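PDB 6USS: sulfatase from Bacteroides fragilis CAG:558, which probably hydrolyses aryl sulfate esters as a calcium-dependent member of the sulfatase family from the human gut microbiome. Local coordinates for residues A[35-40]-A[253-259]; A[158-164]-A[182-188]; A[165-171]-A[189-193]. The protein carries 1 engineered substitution. All coordinates share one frame; numbering follows the deposited sequence.

Interaction 1 (A[35-40]-A[253-259]); sequences NIILFM and FFLYMAH
Asn35 lies flat on Phe253: its CB sits over the middle of the ring, 3.5 Å from the centroid, and the amide and ring planes are only 11° apart. Phe253 holds its CG between its own backbone N and carbonyl carbon (chi1 67°), which swings the ring across to the asparagine. The same amide serves the backbone, because Asn35 OD1 accepts from Phe253 N at 2.9 Å on a lone pair in the carbonyl plane; an asparagine can thus stack and bond at once. Ile37 CG1 meets the edge of that ring. Farther along, Leu38 CD2 lies alongside Tyr256 CD1 at 3.6 Å, and Met40 CB reaches Tyr256 CE1 on the same face. On the opposite face of the sheet, with Ile37 and Leu255, Phe39 runs beside Met257, Phe39 CD2 3.7 Å from Met257 CG, and presents CZ to the edge of the His259 ring.

Strands 35-41 and 253-258 are parallel neighbours in the central mixed sheet of the alkaline phosphatase-like sulfatase fold, joined by backbone bonds from Ile36 N to Phe253 O (3.1 Å) through to His259 N and Met40 O (2.8 Å). Water 1 donates to Met40 O and His259 O just past the end of strand 253-258. Large apolar residues suit both faces, since helices cover each: Leu95 and Arg92 of helix 88-97 meet Leu38, Met40 and Tyr256, while Leu299 and Leu302 of helix 283-308 pack on Phe39 and Met257. His259 NE2 is bonded to Ser298 OG, and Asn35 ND2 to Thr315 OG1 of strand 315-321.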
loop_
_atom_site.group_PDB
_atom_site.type_symbol
_atom_site.label_atom_id
_atom_site.label_comp_id
_atom_site.label_asym_id
_atom_site.label_seq_id
_atom_site.Cartn_x
_atom_site.Cartn_y
_atom_site.Cartn_z
ATOM N N ASN A 35 6.459 -1.726 -19.282
ATOM C CA ASN A 35 6.640 -0.891 -18.107
ATOM C C ASN A 35 6.513 0.572 -18.504
ATOM O O ASN A 35 6.781 0.953 -19.644
ATOM C CB ASN A 35 8.002 -1.130 -17.463
ATOM C CG ASN A 35 8.324 -2.588 -17.337
ATOM O OD1 ASN A 35 7.716 -3.312 -16.552
ATOM N ND2 ASN A 35 9.282 -3.035 -18.114
ATOM N N ILE A 36 6.111 1.388 -17.541
ATOM C CA ILE A 36 5.915 2.810 -17.720
ATOM C C ILE A 36 6.652 3.537 -16.605
ATOM O O ILE A 36 6.439 3.248 -15.420
ATOM C CB ILE A 36 4.418 3.149 -17.692
ATOM C CG1 ILE A 36 3.682 2.324 -18.759
ATOM C CG2 ILE A 36 4.211 4.651 -17.802
ATOM C CD1 ILE A 36 2.171 2.532 -18.816
ATOM N N ILE A 37 7.514 4.475 -16.979
ATOM C CA ILE A 37 8.094 5.424 -16.040
ATOM C C ILE A 37 7.564 6.811 -16.376
ATOM O O ILE A 37 7.771 7.313 -17.492
ATOM C CB ILE A 37 9.623 5.424 -16.078
ATOM C CG1 ILE A 37 10.191 4.061 -15.701
ATOM C CG2 ILE A 37 10.151 6.496 -15.128
ATOM C CD1 ILE A 37 11.709 4.003 -15.897
ATOM N N LEU A 38 6.890 7.427 -15.402
ATOM C CA LEU A 38 6.504 8.836 -15.437
ATOM C C LEU A 38 7.513 9.602 -14.592
ATOM O O LEU A 38 7.520 9.475 -13.361
ATOM C CB LEU A 38 5.088 9.026 -14.893
ATOM C CG LEU A 38 4.593 10.462 -14.761
ATOM C CD1 LEU A 38 4.686 11.167 -16.110
ATOM C CD2 LEU A 38 3.150 10.463 -14.255
ATOM N N PHE A 39 8.382 10.369 -15.251
ATOM C CA PHE A 39 9.441 11.134 -14.584
ATOM C C PHE A 39 8.932 12.571 -14.529
ATOM O O PHE A 39 8.816 13.242 -15.564
ATOM C CB PHE A 39 10.759 10.979 -15.344
ATOM C CG PHE A 39 11.974 11.607 -14.687
ATOM C CD1 PHE A 39 12.255 12.956 -14.846
ATOM C CD2 PHE A 39 12.883 10.831 -13.981
ATOM C CE1 PHE A 39 13.405 13.523 -14.281
ATOM C CE2 PHE A 39 14.034 11.392 -13.410
ATOM C CZ PHE A 39 14.290 12.735 -13.556
ATOM N N MET A 40 8.593 13.025 -13.321
ATOM C CA MET A 40 7.943 14.314 -13.088
ATOM C C MET A 40 8.883 15.209 -12.294
ATOM O O MET A 40 9.256 14.878 -11.159
ATOM C CB MET A 40 6.618 14.145 -12.335
ATOM C CG MET A 40 5.880 15.447 -12.079
ATOM S SD MET A 40 5.075 16.180 -13.532
ATOM C CE MET A 40 3.967 14.849 -13.984
ATOM N N PHE A 253 5.781 -2.975 -14.359
ATOM C CA PHE A 253 5.814 -1.981 -13.304
ATOM C C PHE A 253 5.430 -0.599 -13.829
ATOM O O PHE A 253 5.439 -0.317 -15.036
ATOM C CB PHE A 253 7.189 -1.937 -12.616
ATOM C CG PHE A 253 8.312 -1.439 -13.493
ATOM C CD1 PHE A 253 8.494 -0.075 -13.729
ATOM C CD2 PHE A 253 9.222 -2.330 -14.041
ATOM C CE1 PHE A 253 9.539 0.369 -14.518
ATOM C CE2 PHE A 253 10.278 -1.885 -14.829
ATOM C CZ PHE A 253 10.435 -0.548 -15.074
ATOM N N PHE A 254 5.074 0.256 -12.886
ATOM C CA PHE A 254 4.852 1.663 -13.147
ATOM C C PHE A 254 5.606 2.395 -12.053
ATOM O O PHE A 254 5.341 2.179 -10.867
ATOM C CB PHE A 254 3.363 1.989 -13.134
ATOM C CG PHE A 254 3.068 3.446 -13.081
ATOM C CD1 PHE A 254 3.293 4.253 -14.182
ATOM C CD2 PHE A 254 2.557 4.022 -11.923
ATOM C CE1 PHE A 254 3.003 5.619 -14.135
ATOM C CE2 PHE A 254 2.276 5.391 -11.866
ATOM C CZ PHE A 254 2.494 6.184 -12.973
ATOM N N LEU A 255 6.591 3.188 -12.440
ATOM C CA LEU A 255 7.349 4.003 -11.511
ATOM C C LEU A 255 6.955 5.458 -11.713
ATOM O O LEU A 255 7.154 6.008 -12.800
ATOM C CB LEU A 255 8.844 3.813 -11.736
ATOM C CG LEU A 255 9.727 4.850 -11.034
ATOM C CD1 LEU A 255 9.465 4.828 -9.565
ATOM C CD2 LEU A 255 11.210 4.586 -11.313
ATOM N N TYR A 256 6.390 6.075 -10.679
ATOM C CA TYR A 256 6.129 7.518 -10.693
ATOM C C TYR A 256 7.322 8.194 -10.034
ATOM O O TYR A 256 7.371 8.370 -8.815
ATOM C CB TYR A 256 4.829 7.861 -9.971
ATOM C CG TYR A 256 4.471 9.350 -9.924
ATOM C CD1 TYR A 256 4.649 10.184 -11.030
ATOM C CD2 TYR A 256 3.917 9.911 -8.772
ATOM C CE1 TYR A 256 4.293 11.554 -10.983
ATOM C CE2 TYR A 256 3.559 11.255 -8.717
ATOM C CZ TYR A 256 3.748 12.076 -9.824
ATOM O OH TYR A 256 3.384 13.409 -9.732
ATOM N N MET A 257 8.304 8.573 -10.851
ATOM C CA MET A 257 9.513 9.234 -10.355
ATOM C C MET A 257 9.239 10.729 -10.296
ATOM O O MET A 257 9.380 11.439 -11.289
ATOM C CB MET A 257 10.699 8.915 -11.255
ATOM C CG MET A 257 12.025 9.412 -10.725
ATOM S SD MET A 257 12.585 8.367 -9.369
ATOM C CE MET A 257 13.975 9.317 -8.733
ATOM N N ALA A 258 8.840 11.215 -9.118
ATOM C CA ALA A 258 8.392 12.598 -8.943
ATOM C C ALA A 258 9.393 13.345 -8.062
ATOM O O ALA A 258 9.292 13.312 -6.838
ATOM C CB ALA A 258 6.984 12.640 -8.350
ATOM N N HIS A 259 10.334 14.042 -8.698
ATOM C CA HIS A 259 11.419 14.709 -7.985
ATOM C C HIS A 259 10.909 15.842 -7.101
ATOM O O HIS A 259 9.896 16.489 -7.395
ATOM C CB HIS A 259 12.451 15.268 -8.969
ATOM C CG HIS A 259 13.478 14.267 -9.358
ATOM N ND1 HIS A 259 14.536 13.941 -8.539
ATOM C CD2 HIS A 259 13.592 13.480 -10.454
ATOM C CE1 HIS A 259 15.263 13.001 -9.116
ATOM N NE2 HIS A 259 14.714 12.707 -10.282
HETATM O O HOH W 1 7.762 16.075 -9.089
#

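Interaction 2 (A[158-164]-A[182-188]); sequences YHTIHCG and GFEVNIA
Strands 159-164 and 185-187 run parallel, their axes 4.7 Å apart at the closest, with Ile161, His162 and Cys163 paired to Val185, Asn186 and Ile187 through bonds such as His162 N to Val185 O (2.8 Å). Before the regular pairing begins, Thr160 grips the turn leading into strand 185-187. Thr160 OG1, placed between the backbone N and the carbonyl carbon (chi1 54°), donates to Gly182 O (2.9 Å) on an in-plane lone pair and accepts from Glu184 N (2.9 Å). Threonine fits because its one short-tethered hydroxyl can do both. Gly182 has a positive phi at which a CB would press on the preceding carbonyl oxygen.

His159 ND1 donates to Glu184 OE1 at 2.8 Å, approaching the carboxylate on its anti side and about 30° out of its plane, while ring and carboxylate planes stand 52° apart. The negative charge would be expected to stabilise a positive imidazole. Water 2 lies within bonding distance of Glu184 OE2 and Tyr158 O. OE2 is also hydrogen-bonded to His180 ND1 of the second subunit, so one carboxylate oxygen faces His159 and the other reaches the neighbouring chain.

In the parallel part of the mixed central sheet of this alkaline phosphatase-like fold, strand 159-164 is sandwiched between 185-187 and 253-258. On one face, His162 lays CB over the Phe183 ring, 3.6 Å from its centroid, and turns the edge of its imidazole to that face in a T-shaped pair; its NE2 also donates back to Gly164 O. On the other face the apolar branches Ile161 CG2 and Val185 CG1 meet at 3.9 Å, and Cys163 SG rests on Ile187 CG2, with helix 231-247 packed over Ile161, Cys163 and Ile187.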
loop_
_atom_site.group_PDB
_atom_site.type_symbol
_atom_site.label_atom_id
_atom_site.label_comp_id
_atom_site.label_asym_id
_atom_site.label_seq_id
_atom_site.Cartn_x
_atom_site.Cartn_y
_atom_site.Cartn_z
ATOM N N TYR A 158 -0.256 -4.272 -12.582
ATOM C CA TYR A 158 1.015 -3.566 -12.508
ATOM C C TYR A 158 1.554 -3.539 -11.082
ATOM O O TYR A 158 0.794 -3.516 -10.107
ATOM C CB TYR A 158 0.863 -2.141 -13.035
ATOM C CG TYR A 158 1.053 -2.051 -14.528
ATOM C CD1 TYR A 158 0.069 -2.528 -15.401
ATOM C CD2 TYR A 158 2.215 -1.497 -15.071
ATOM C CE1 TYR A 158 0.228 -2.448 -16.770
ATOM C CE2 TYR A 158 2.384 -1.414 -16.439
ATOM C CZ TYR A 158 1.395 -1.895 -17.287
ATOM O OH TYR A 158 1.580 -1.812 -18.656
ATOM N N HIS A 159 2.885 -3.576 -10.968
ATOM C CA HIS A 159 3.572 -3.296 -9.709
ATOM C C HIS A 159 3.848 -1.794 -9.677
ATOM O O HIS A 159 4.604 -1.282 -10.508
ATOM C CB HIS A 159 4.859 -4.109 -9.593
ATOM C CG HIS A 159 5.684 -3.767 -8.388
ATOM N ND1 HIS A 159 5.224 -3.932 -7.097
ATOM C CD2 HIS A 159 6.939 -3.268 -8.276
ATOM C CE1 HIS A 159 6.162 -3.560 -6.244
ATOM N NE2 HIS A 159 7.214 -3.152 -6.932
ATOM N N THR A 160 3.216 -1.081 -8.740
ATOM C CA THR A 160 3.182 0.379 -8.757
ATOM C C THR A 160 4.134 0.950 -7.716
ATOM O O THR A 160 4.070 0.576 -6.538
ATOM C CB THR A 160 1.763 0.872 -8.491
ATOM O OG1 THR A 160 1.286 0.282 -7.280
ATOM C CG2 THR A 160 0.849 0.438 -9.611
ATOM N N ILE A 161 5.002 1.860 -8.149
ATOM C CA ILE A 161 6.036 2.442 -7.301
ATOM C C ILE A 161 5.905 3.955 -7.343
ATOM O O ILE A 161 5.877 4.544 -8.432
ATOM C CB ILE A 161 7.449 2.040 -7.759
ATOM C CG1 ILE A 161 7.585 0.529 -7.865
ATOM C CG2 ILE A 161 8.499 2.637 -6.839
ATOM C CD1 ILE A 161 8.806 0.101 -8.626
ATOM N N HIS A 162 5.854 4.580 -6.162
ATOM C CA HIS A 162 5.943 6.028 -6.015
ATOM C C HIS A 162 7.263 6.430 -5.360
ATOM O O HIS A 162 7.647 5.889 -4.310
ATOM C CB HIS A 162 4.806 6.617 -5.176
ATOM C CG HIS A 162 5.067 8.037 -4.781
ATOM N ND1 HIS A 162 4.809 9.102 -5.622
ATOM C CD2 HIS A 162 5.680 8.559 -3.693
ATOM C CE1 HIS A 162 5.190 10.226 -5.036
ATOM N NE2 HIS A 162 5.723 9.924 -3.865
ATOM N N CYS A 163 7.920 7.429 -5.944
ATOM C CA CYS A 163 9.210 7.882 -5.450
ATOM C C CYS A 163 9.283 9.397 -5.539
ATOM O O CYS A 163 9.242 9.957 -6.644
ATOM C CB CYS A 163 10.335 7.234 -6.256
ATOM S SG CYS A 163 11.982 7.746 -5.698
ATOM N N GLY A 164 9.391 10.052 -4.382
ATOM C CA GLY A 164 9.499 11.503 -4.350
ATOM C C GLY A 164 8.270 12.269 -3.877
ATOM O O GLY A 164 7.588 11.857 -2.931
ATOM N N GLY A 182 -2.982 3.874 -4.195
ATOM C CA GLY A 182 -2.776 2.749 -5.083
ATOM C C GLY A 182 -1.338 2.389 -5.408
ATOM O O GLY A 182 -1.124 1.544 -6.275
ATOM N N PHE A 183 -0.351 2.987 -4.746
ATOM C CA PHE A 183 1.044 2.592 -4.919
ATOM C C PHE A 183 1.414 1.484 -3.927
ATOM O O PHE A 183 1.137 1.588 -2.723
ATOM C CB PHE A 183 1.971 3.803 -4.746
ATOM C CG PHE A 183 1.895 4.801 -5.880
ATOM C CD1 PHE A 183 2.667 4.632 -7.033
ATOM C CD2 PHE A 183 1.054 5.912 -5.789
ATOM C CE1 PHE A 183 2.608 5.556 -8.089
ATOM C CE2 PHE A 183 0.977 6.847 -6.835
ATOM C CZ PHE A 183 1.754 6.665 -7.993
ATOM N N GLU A 184 2.023 0.412 -4.437
ATOM C CA GLU A 184 2.452 -0.670 -3.561
ATOM C C GLU A 184 3.756 -0.356 -2.845
ATOM O O GLU A 184 4.016 -0.931 -1.779
ATOM C CB GLU A 184 2.589 -1.954 -4.366
ATOM C CG GLU A 184 1.282 -2.422 -4.995
ATOM C CD GLU A 184 1.486 -3.622 -5.896
ATOM O OE1 GLU A 184 2.464 -3.618 -6.677
ATOM O OE2 GLU A 184 0.682 -4.575 -5.816
ATOM N N VAL A 185 4.556 0.560 -3.402
ATOM C CA VAL A 185 5.855 0.961 -2.871
ATOM C C VAL A 185 5.892 2.486 -2.780
ATOM O O VAL A 185 5.559 3.177 -3.752
ATOM C CB VAL A 185 7.013 0.442 -3.750
ATOM C CG1 VAL A 185 8.355 1.019 -3.283
ATOM C CG2 VAL A 185 7.036 -1.091 -3.760
ATOM N N ASN A 186 6.299 3.006 -1.618
ATOM C CA ASN A 186 6.392 4.448 -1.379
ATOM C C ASN A 186 7.801 4.802 -0.921
ATOM O O ASN A 186 8.258 4.307 0.114
ATOM C CB ASN A 186 5.370 4.917 -0.329
ATOM C CG ASN A 186 5.511 6.407 0.006
ATOM O OD1 ASN A 186 6.164 7.157 -0.723
ATOM N ND2 ASN A 186 4.881 6.840 1.098
ATOM N N ILE A 187 8.473 5.671 -1.674
ATOM C CA ILE A 187 9.731 6.276 -1.256
ATOM C C ILE A 187 9.489 7.777 -1.105
ATOM O O ILE A 187 9.248 8.484 -2.100
ATOM C CB ILE A 187 10.869 6.004 -2.250
ATOM C CG1 ILE A 187 11.156 4.500 -2.361
ATOM C CG2 ILE A 187 12.124 6.770 -1.849
ATOM C CD1 ILE A 187 11.907 4.115 -3.657
ATOM N N ALA A 188 9.536 8.259 0.140
ATOM C CA ALA A 188 9.587 9.681 0.499
ATOM C C ALA A 188 8.290 10.444 0.214
ATOM O O ALA A 188 8.283 11.688 0.261
ATOM C CB ALA A 188 10.756 10.385 -0.203
HETATM O O HOH W 2 0.389 -5.606 -8.375
#

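Interaction 3 (A[165-171]-A[189-193]); sequences KAHFGAV and GHAGG
Lys165 reaches across to Gly193: its long, extended chain carries NZ to Gly193 O, at 2.9 Å, and to the calcium ligand Asp42 in a salt bridge, although the placement of NZ is less certain. Its charge would probably help balance the acidic metal site. Ala166 turns its small CB to His190 O, while its N-H is accepted by water 3, which also binds His190 N and Gly192 O and so stitches the two loops together.

The backbone of His167 has positive phi and donates its N-H to His190 O at 3.2 Å, nearly straight along the C=O. With CG anti to the backbone N (chi1 -164°), one face of the ring is set against Gly193 CA, 3.4 Å from the centroid. Lacking a side chain, Gly193 can bring its CA right against that face. Phe168 N donates to water 4, which reaches His190 O only weakly; water 5 lies near Gly169 O and Ala191 O. The methyl of Ala191 fits against Gly169 O and Val171 CB.

Both loops follow parallel strands, 159-164 and 185-187. Helix 88-97 begins beside them with the engineered Cys88, here a calcium ligand, where the natural serine is predicted to become 3-oxoalanine; it contacts Lys165 and His167. His167 NE2 bonds Thr110 O, and Lys165 is tied by its backbone to Ala258 at the end of strand 253-258.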
loop_
_atom_site.group_PDB
_atom_site.type_symbol
_atom_site.label_atom_id
_atom_site.label_comp_id
_atom_site.label_asym_id
_atom_site.label_seq_id
_atom_site.Cartn_x
_atom_site.Cartn_y
_atom_site.Cartn_z
ATOM N N LYS A 165 7.999 13.401 -4.527
ATOM C CA LYS A 165 6.921 14.297 -4.121
ATOM C C LYS A 165 5.564 13.719 -4.502
ATOM O O LYS A 165 5.283 13.500 -5.683
ATOM C CB LYS A 165 7.109 15.667 -4.767
ATOM C CG LYS A 165 5.853 16.507 -4.836
ATOM C CD LYS A 165 6.216 17.978 -4.899
ATOM C CE LYS A 165 5.011 18.822 -5.279
ATOM N NZ LYS A 165 5.425 20.217 -5.563
ATOM N N ALA A 166 4.716 13.473 -3.503
ATOM C CA ALA A 166 3.356 12.991 -3.765
ATOM C C ALA A 166 2.402 14.182 -3.786
ATOM O O ALA A 166 1.889 14.557 -4.845
ATOM C CB ALA A 166 2.953 11.938 -2.732
ATOM N N HIS A 167 2.161 14.784 -2.623
ATOM C CA HIS A 167 1.421 16.040 -2.547
ATOM C C HIS A 167 0.006 15.885 -3.124
ATOM O O HIS A 167 -0.464 16.708 -3.905
ATOM C CB HIS A 167 2.221 17.136 -3.259
ATOM C CG HIS A 167 1.789 18.534 -2.935
ATOM N ND1 HIS A 167 2.037 19.606 -3.774
ATOM C CD2 HIS A 167 1.134 19.039 -1.865
ATOM C CE1 HIS A 167 1.550 20.710 -3.233
ATOM N NE2 HIS A 167 1.002 20.394 -2.073
ATOM N N PHE A 168 -0.671 14.795 -2.751
ATOM C CA PHE A 168 -2.014 14.481 -3.241
ATOM C C PHE A 168 -3.113 14.818 -2.245
ATOM O O PHE A 168 -4.254 15.056 -2.657
ATOM C CB PHE A 168 -2.159 12.989 -3.568
ATOM C CG PHE A 168 -1.305 12.511 -4.714
ATOM C CD1 PHE A 168 -1.346 13.142 -5.956
ATOM C CD2 PHE A 168 -0.465 11.406 -4.549
ATOM C CE1 PHE A 168 -0.552 12.688 -7.015
ATOM C CE2 PHE A 168 0.329 10.941 -5.609
ATOM C CZ PHE A 168 0.291 11.583 -6.837
ATOM N N GLY A 169 -2.807 14.787 -0.946
ATOM C CA GLY A 169 -3.797 15.059 0.076
ATOM C C GLY A 169 -3.166 15.819 1.224
ATOM O O GLY A 169 -1.954 15.756 1.451
ATOM N N ALA A 170 -4.003 16.563 1.937
ATOM C CA ALA A 170 -3.487 17.338 3.050
ATOM C C ALA A 170 -2.991 16.399 4.138
ATOM O O ALA A 170 -3.352 15.222 4.182
ATOM C CB ALA A 170 -4.558 18.284 3.598
ATOM N N VAL A 171 -2.138 16.927 5.018
ATOM C CA VAL A 171 -1.641 16.122 6.129
ATOM C C VAL A 171 -2.817 15.638 6.976
ATOM O O VAL A 171 -3.809 16.360 7.169
ATOM C CB VAL A 171 -0.618 16.925 6.955
ATOM C CG1 VAL A 171 -1.310 17.934 7.886
ATOM C CG2 VAL A 171 0.291 15.977 7.731
ATOM N N GLY A 189 7.191 9.752 -0.076
ATOM C CA GLY A 189 5.962 10.419 -0.463
ATOM C C GLY A 189 5.085 10.699 0.739
ATOM O O GLY A 189 4.763 9.790 1.509
ATOM N N HIS A 190 4.698 11.959 0.897
ATOM C CA HIS A 190 3.771 12.315 1.964
ATOM C C HIS A 190 2.940 13.503 1.490
ATOM O O HIS A 190 2.784 13.724 0.284
ATOM C CB HIS A 190 4.540 12.570 3.274
ATOM C CG HIS A 190 5.500 13.720 3.208
ATOM N ND1 HIS A 190 5.446 14.785 4.085
ATOM C CD2 HIS A 190 6.543 13.967 2.380
ATOM C CE1 HIS A 190 6.412 15.639 3.799
ATOM N NE2 HIS A 190 7.092 15.168 2.768
ATOM N N ALA A 191 2.394 14.264 2.441
ATOM C CA ALA A 191 1.552 15.409 2.108
ATOM C C ALA A 191 2.354 16.631 1.702
ATOM O O ALA A 191 1.789 17.551 1.099
ATOM C CB ALA A 191 0.659 15.785 3.292
ATOM N N GLY A 192 3.643 16.671 2.030
ATOM C CA GLY A 192 4.472 17.805 1.675
ATOM C C GLY A 192 4.654 18.028 0.181
ATOM O O GLY A 192 5.007 17.107 -0.572
ATOM N N GLY A 193 4.425 19.263 -0.256
ATOM C CA GLY A 193 4.705 19.652 -1.624
ATOM C C GLY A 193 6.074 20.282 -1.790
ATOM O O GLY A 193 6.521 20.492 -2.920
HETATM O O HOH W 3 5.502 14.066 -0.866
HETATM O O HOH W 4 -0.097 12.767 -1.052
HETATM O O HOH W 5 -0.835 18.358 0.887
#

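Overall arrangement
The three contacts follow one another across and off the end of a single sheet. Strands 35-41, 253-258, 159-164 and 185-187 stand in that order, so interactions 1 and 2, with centres about 9 Å apart, share the 253-258/159-164 boundary, where Phe254 O and Ile161 N probably hydrogen-bond. Interaction 3 continues both strands of interaction 2 into loops, its centre about 13 Å from interaction 2 and 17 Å from interaction 1. Along the chain, the segments of interactions 2 and 3 alternate within the span bounded by interaction 1. Asp42, after strand 35-41, binds the calcium ion, and the side chain of Lys165, after strand 159-164, lies about 4 Å from it.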